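Local coordinates for protein endo-beta-mannanase (PDB 4QP0) that probably hydrolyses internal beta-1,4-mannosidic linkages in mannans, galactomannans and glucomannans, as a secreted fungal glycoside hydrolase of family 5 built on a TIM barrel, at residues G87-D90 against Y91-Q94; I345-T348 against V349-A353. All blocks are in the same frame, centred on the assembly; numbering follows the deposited sequence.

Both contacts are first turns of helices on the outside of the barrel, contact 1 in helix 87-98 and contact 2 in the C-terminal helix 345-358. Their centres lie 28 Å apart and they do not touch, yet helix 34-47 meets side chains of both. Contact 1 is mostly buried: its isoleucines reach strand 102-106, and its carboxylate, Asp-90, is held by a salt bridge and hydrogen bonds from outside the helix. Contact 2 is partly buried, with Thr-348 and Val-349 inside and Thr-347 and Asn-351 at the surface. Backbone chemistry differs too. Residues 87-94 keep i to i+4 bonding, whereas 345-353 include a pi-type turn with i to i+5 bonds, beside which a water bridges the backbone.

Contact 1. Residues G87-D90 against Y91-Q94; sequences GRID and YIIQ
Ile-89 meets both Ile-92 and Ile-93 one turn along helix 87-98, while four successive backbone bonds tie the turn together. Tyr-91 N donates to Gly-87 O, Ile-92 N to Arg-88 O and Gln-94 N to Asp-90 O. Straightest is the bond from Ile-93 N to Ile-89 O, 2.9 Å long with 171° at the hydrogen. Methyl CD1 of Ile-89 lies 4.1 Å from CD1 of Ile-92. The other branch, CG2, set opposite the backbone N by a chi1 of -59°, reaches CD1 of Ile-93 at 3.9 Å. CG1 of Ile-93 also packs against the carbonyl oxygen O of Ile-89, at 3.2 Å. Asp-90 and Arg-88 find their side-chain partners outside the turn. Asp-90 OD1 is hydrogen-bonded to Tyr-161 OH, and OD2 takes a salt bridge from Arg-152 and the backbone N-H of Ser-155; Arg-88 gives NE to Asp-83 O and NH1 to Ser-32 O. Tyr-91 OH makes a weak hydrogen bond with Lys-38 NZ. The isoleucines continue onto Leu-103 and Phe-105 of strand 102-106, and Ile-92 also touches helix 34-47: an outer alpha-helix laid on the parallel strands of a TIM barrel.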
loop_
_atom_site.group_PDB
_atom_site.type_symbol
_atom_site.label_atom_id
_atom_site.label_comp_id
_atom_site.label_asym_id
_atom_site.label_seq_id
_atom_site.Cartn_x
_atom_site.Cartn_y
_atom_site.Cartn_z
ATOM N N GLY A 87 -2.639 -9.174 17.543
ATOM C CA GLY A 87 -3.398 -8.398 18.515
ATOM C C GLY A 87 -3.042 -6.922 18.435
ATOM O O GLY A 87 -3.868 -6.053 18.751
ATOM N N ARG A 88 -1.804 -6.645 18.012
ATOM C CA ARG A 88 -1.364 -5.283 17.702
ATOM C C ARG A 88 -2.179 -4.679 16.548
ATOM O O ARG A 88 -2.466 -3.472 16.536
ATOM C CB ARG A 88 0.126 -5.252 17.360
ATOM C CG ARG A 88 1.066 -5.336 18.557
ATOM C CD ARG A 88 2.504 -5.085 18.125
ATOM N NE ARG A 88 3.375 -4.774 19.253
ATOM C CZ ARG A 88 3.639 -3.544 19.696
ATOM N NH1 ARG A 88 3.107 -2.474 19.108
ATOM N NH2 ARG A 88 4.447 -3.381 20.735
ATOM N N ILE A 89 -2.544 -5.516 15.577
ATOM C CA ILE A 89 -3.386 -5.065 14.470
ATOM C C ILE A 89 -4.798 -4.781 14.987
ATOM O O ILE A 89 -5.373 -3.737 14.662
ATOM C CB ILE A 89 -3.388 -6.057 13.286
ATOM C CG1 ILE A 89 -1.971 -6.257 12.741
ATOM C CG2 ILE A 89 -4.314 -5.585 12.171
ATOM C CD1 ILE A 89 -1.268 -4.991 12.278
ATOM N N ASP A 90 -5.323 -5.692 15.818
ATOM C CA ASP A 90 -6.631 -5.530 16.456
ATOM C C ASP A 90 -6.736 -4.150 17.105
ATOM O O ASP A 90 -7.741 -3.463 16.969
ATOM C CB ASP A 90 -6.868 -6.617 17.521
ATOM C CG ASP A 90 -7.081 -8.030 16.934
ATOM O OD1 ASP A 90 -7.072 -8.231 15.699
ATOM O OD2 ASP A 90 -7.268 -8.963 17.736
ATOM N N TYR A 91 -5.686 -3.750 17.812
ATOM C CA TYR A 91 -5.675 -2.468 18.496
ATOM C C TYR A 91 -5.642 -1.309 17.507
ATOM O O TYR A 91 -6.288 -0.282 17.725
ATOM C CB TYR A 91 -4.519 -2.387 19.495
ATOM C CG TYR A 91 -4.511 -1.096 20.287
ATOM C CD1 TYR A 91 -5.378 -0.905 21.368
ATOM C CD2 TYR A 91 -3.646 -0.053 19.945
ATOM C CE1 TYR A 91 -5.375 0.286 22.088
ATOM C CE2 TYR A 91 -3.639 1.140 20.658
ATOM C CZ TYR A 91 -4.498 1.302 21.725
ATOM O OH TYR A 91 -4.479 2.486 22.422
ATOM N N ILE A 92 -4.902 -1.482 16.413
ATOM C CA ILE A 92 -4.827 -0.458 15.372
ATOM C C ILE A 92 -6.204 -0.216 14.749
ATOM O O ILE A 92 -6.657 0.931 14.658
ATOM C CB ILE A 92 -3.777 -0.803 14.295
ATOM C CG1 ILE A 92 -2.371 -0.643 14.873
ATOM C CG2 ILE A 92 -3.938 0.093 13.073
ATOM C CD1 ILE A 92 -1.292 -1.349 14.074
ATOM N N ILE A 93 -6.870 -1.301 14.357
ATOM C CA ILE A 93 -8.213 -1.232 13.773
ATOM C C ILE A 93 -9.198 -0.549 14.715
ATOM O O ILE A 93 -10.112 0.138 14.264
ATOM C CB ILE A 93 -8.760 -2.633 13.424
ATOM C CG1 ILE A 93 -7.787 -3.399 12.519
ATOM C CG2 ILE A 93 -10.127 -2.537 12.752
ATOM C CD1 ILE A 93 -8.168 -4.856 12.323
ATOM N N GLN A 94 -9.011 -0.766 16.016
ATOM C CA GLN A 94 -9.913 -0.252 17.044
ATOM C C GLN A 94 -9.802 1.270 17.144
ATOM O O GLN A 94 -10.810 1.971 17.101
ATOM C CB GLN A 94 -9.600 -0.896 18.396
ATOM C CG GLN A 94 -10.610 -0.571 19.484
ATOM C CD GLN A 94 -10.087 -0.861 20.878
ATOM O OE1 GLN A 94 -10.740 -1.553 21.662
ATOM N NE2 GLN A 94 -8.906 -0.333 21.196
#

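Contact 2. Residues I345-T348 against V349-A353; sequences IATT and VTNHA
Ile-345 and Val-349 pack together in the first turn of helix 345-358, which opens into a pi-type turn. Backbone i to i+5 bonds appear: Thr-350 N donates to Ile-345 O at 2.8 Å, and Asn-351 N to Ala-346 O at 2.6 Å. The second runs in the carbonyl plane on a lone pair, with 170° at the hydrogen. Ile-345 O also accepts from Val-349 N, a more bent bond, 137° at the hydrogen, so two donors share one oxygen. Among apolar contacts, CD1 of Ile-345 comes within 3.7 Å of CG2 of Val-349; chi1 (-164°) sets CG1 opposite the backbone N, and the turn at chi2 carries CD1 to the valine. Both side chains also touch Ile-338. On the exposed side, Thr-347 and Asn-351 run alongside each other, CG2 of the threonine 3.7 Å from ND2 of the amide. Thr-348 OG1 turns back along its own chain to bond Asp-344 O, whereas the buried His-352 bridges to neighbouring elements, ND1 to Glu-314 OE2 of helix 299-315 and NE2 to Asp-321 OD2 of strand 320-323. A water bridges the widened turn, donating to Ala-346 O at 3.2 Å and accepting from His-352 N at 2.7 Å.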
loop_
_atom_site.group_PDB
_atom_site.type_symbol
_atom_site.label_atom_id
_atom_site.label_comp_id
_atom_site.label_asym_id
_atom_site.label_seq_id
_atom_site.Cartn_x
_atom_site.Cartn_y
_atom_site.Cartn_z
ATOM N N ILE A 345 2.753 22.795 7.508
ATOM C CA ILE A 345 1.854 21.657 7.318
ATOM C C ILE A 345 0.674 21.956 6.381
ATOM O O ILE A 345 0.207 21.077 5.657
ATOM C CB ILE A 345 1.378 21.105 8.688
ATOM C CG1 ILE A 345 0.778 19.703 8.537
ATOM C CG2 ILE A 345 0.450 22.092 9.405
ATOM C CD1 ILE A 345 1.740 18.700 7.940
ATOM N N ALA A 346 0.209 23.204 6.391
ATOM C CA ALA A 346 -0.888 23.629 5.537
ATOM C C ALA A 346 -0.564 23.450 4.064
ATOM O O ALA A 346 -1.388 22.959 3.295
ATOM C CB ALA A 346 -1.261 25.077 5.830
ATOM N N THR A 347 0.638 23.855 3.667
ATOM C CA THR A 347 0.999 23.827 2.256
ATOM C C THR A 347 1.616 22.496 1.794
ATOM O O THR A 347 1.660 22.227 0.597
ATOM C CB THR A 347 1.848 25.049 1.835
ATOM O OG1 THR A 347 3.038 25.112 2.620
ATOM C CG2 THR A 347 1.048 26.334 2.022
ATOM N N THR A 348 2.066 21.670 2.734
ATOM C CA THR A 348 2.549 20.323 2.403
ATOM C C THR A 348 1.424 19.282 2.427
ATOM O O THR A 348 1.452 18.303 1.674
ATOM C CB THR A 348 3.686 19.857 3.344
ATOM O OG1 THR A 348 3.270 19.965 4.709
ATOM C CG2 THR A 348 4.935 20.693 3.153
ATOM N N VAL A 349 0.433 19.492 3.294
ATOM C CA VAL A 349 -0.544 18.445 3.603
ATOM C C VAL A 349 -1.970 18.969 3.712
ATOM O O VAL A 349 -2.891 18.393 3.128
ATOM C CB VAL A 349 -0.182 17.726 4.922
ATOM C CG1 VAL A 349 -1.311 16.806 5.364
ATOM C CG2 VAL A 349 1.119 16.941 4.787
ATOM N N THR A 350 -2.138 20.063 4.456
ATOM C CA THR A 350 -3.458 20.510 4.916
ATOM C C THR A 350 -4.350 21.110 3.829
ATOM O O THR A 350 -5.504 20.688 3.675
ATOM C CB THR A 350 -3.342 21.418 6.171
ATOM O OG1 THR A 350 -3.447 20.600 7.338
ATOM C CG2 THR A 350 -4.426 22.497 6.229
ATOM N N ASN A 351 -3.818 22.073 3.077
ATOM C CA ASN A 351 -4.573 22.700 1.993
ATOM C C ASN A 351 -5.217 21.676 1.074
ATOM O O ASN A 351 -6.379 21.817 0.699
ATOM C CB ASN A 351 -3.686 23.651 1.188
ATOM C CG ASN A 351 -3.404 24.951 1.929
ATOM O OD1 ASN A 351 -3.926 25.192 3.028
ATOM N ND2 ASN A 351 -2.564 25.793 1.334
ATOM N N HIS A 352 -4.457 20.633 0.740
ATOM C CA HIS A 352 -4.917 19.603 -0.178
ATOM C C HIS A 352 -5.912 18.665 0.436
ATOM O O HIS A 352 -6.847 18.226 -0.241
ATOM C CB HIS A 352 -3.732 18.820 -0.724
ATOM C CG HIS A 352 -4.105 17.777 -1.749
ATOM N ND1 HIS A 352 -4.755 18.080 -2.888
ATOM C CD2 HIS A 352 -3.880 16.400 -1.776
ATOM C CE1 HIS A 352 -4.937 16.955 -3.607
ATOM N NE2 HIS A 352 -4.402 15.930 -2.923
ATOM N N ALA A 353 -5.717 18.330 1.711
ATOM C CA ALA A 353 -6.622 17.419 2.414
ATOM C C ALA A 353 -8.048 17.967 2.414
ATOM O O ALA A 353 -8.997 17.242 2.092
ATOM C CB ALA A 353 -6.135 17.162 3.832
HETATM O O HOH W 1 -1.796 20.807 1.028
#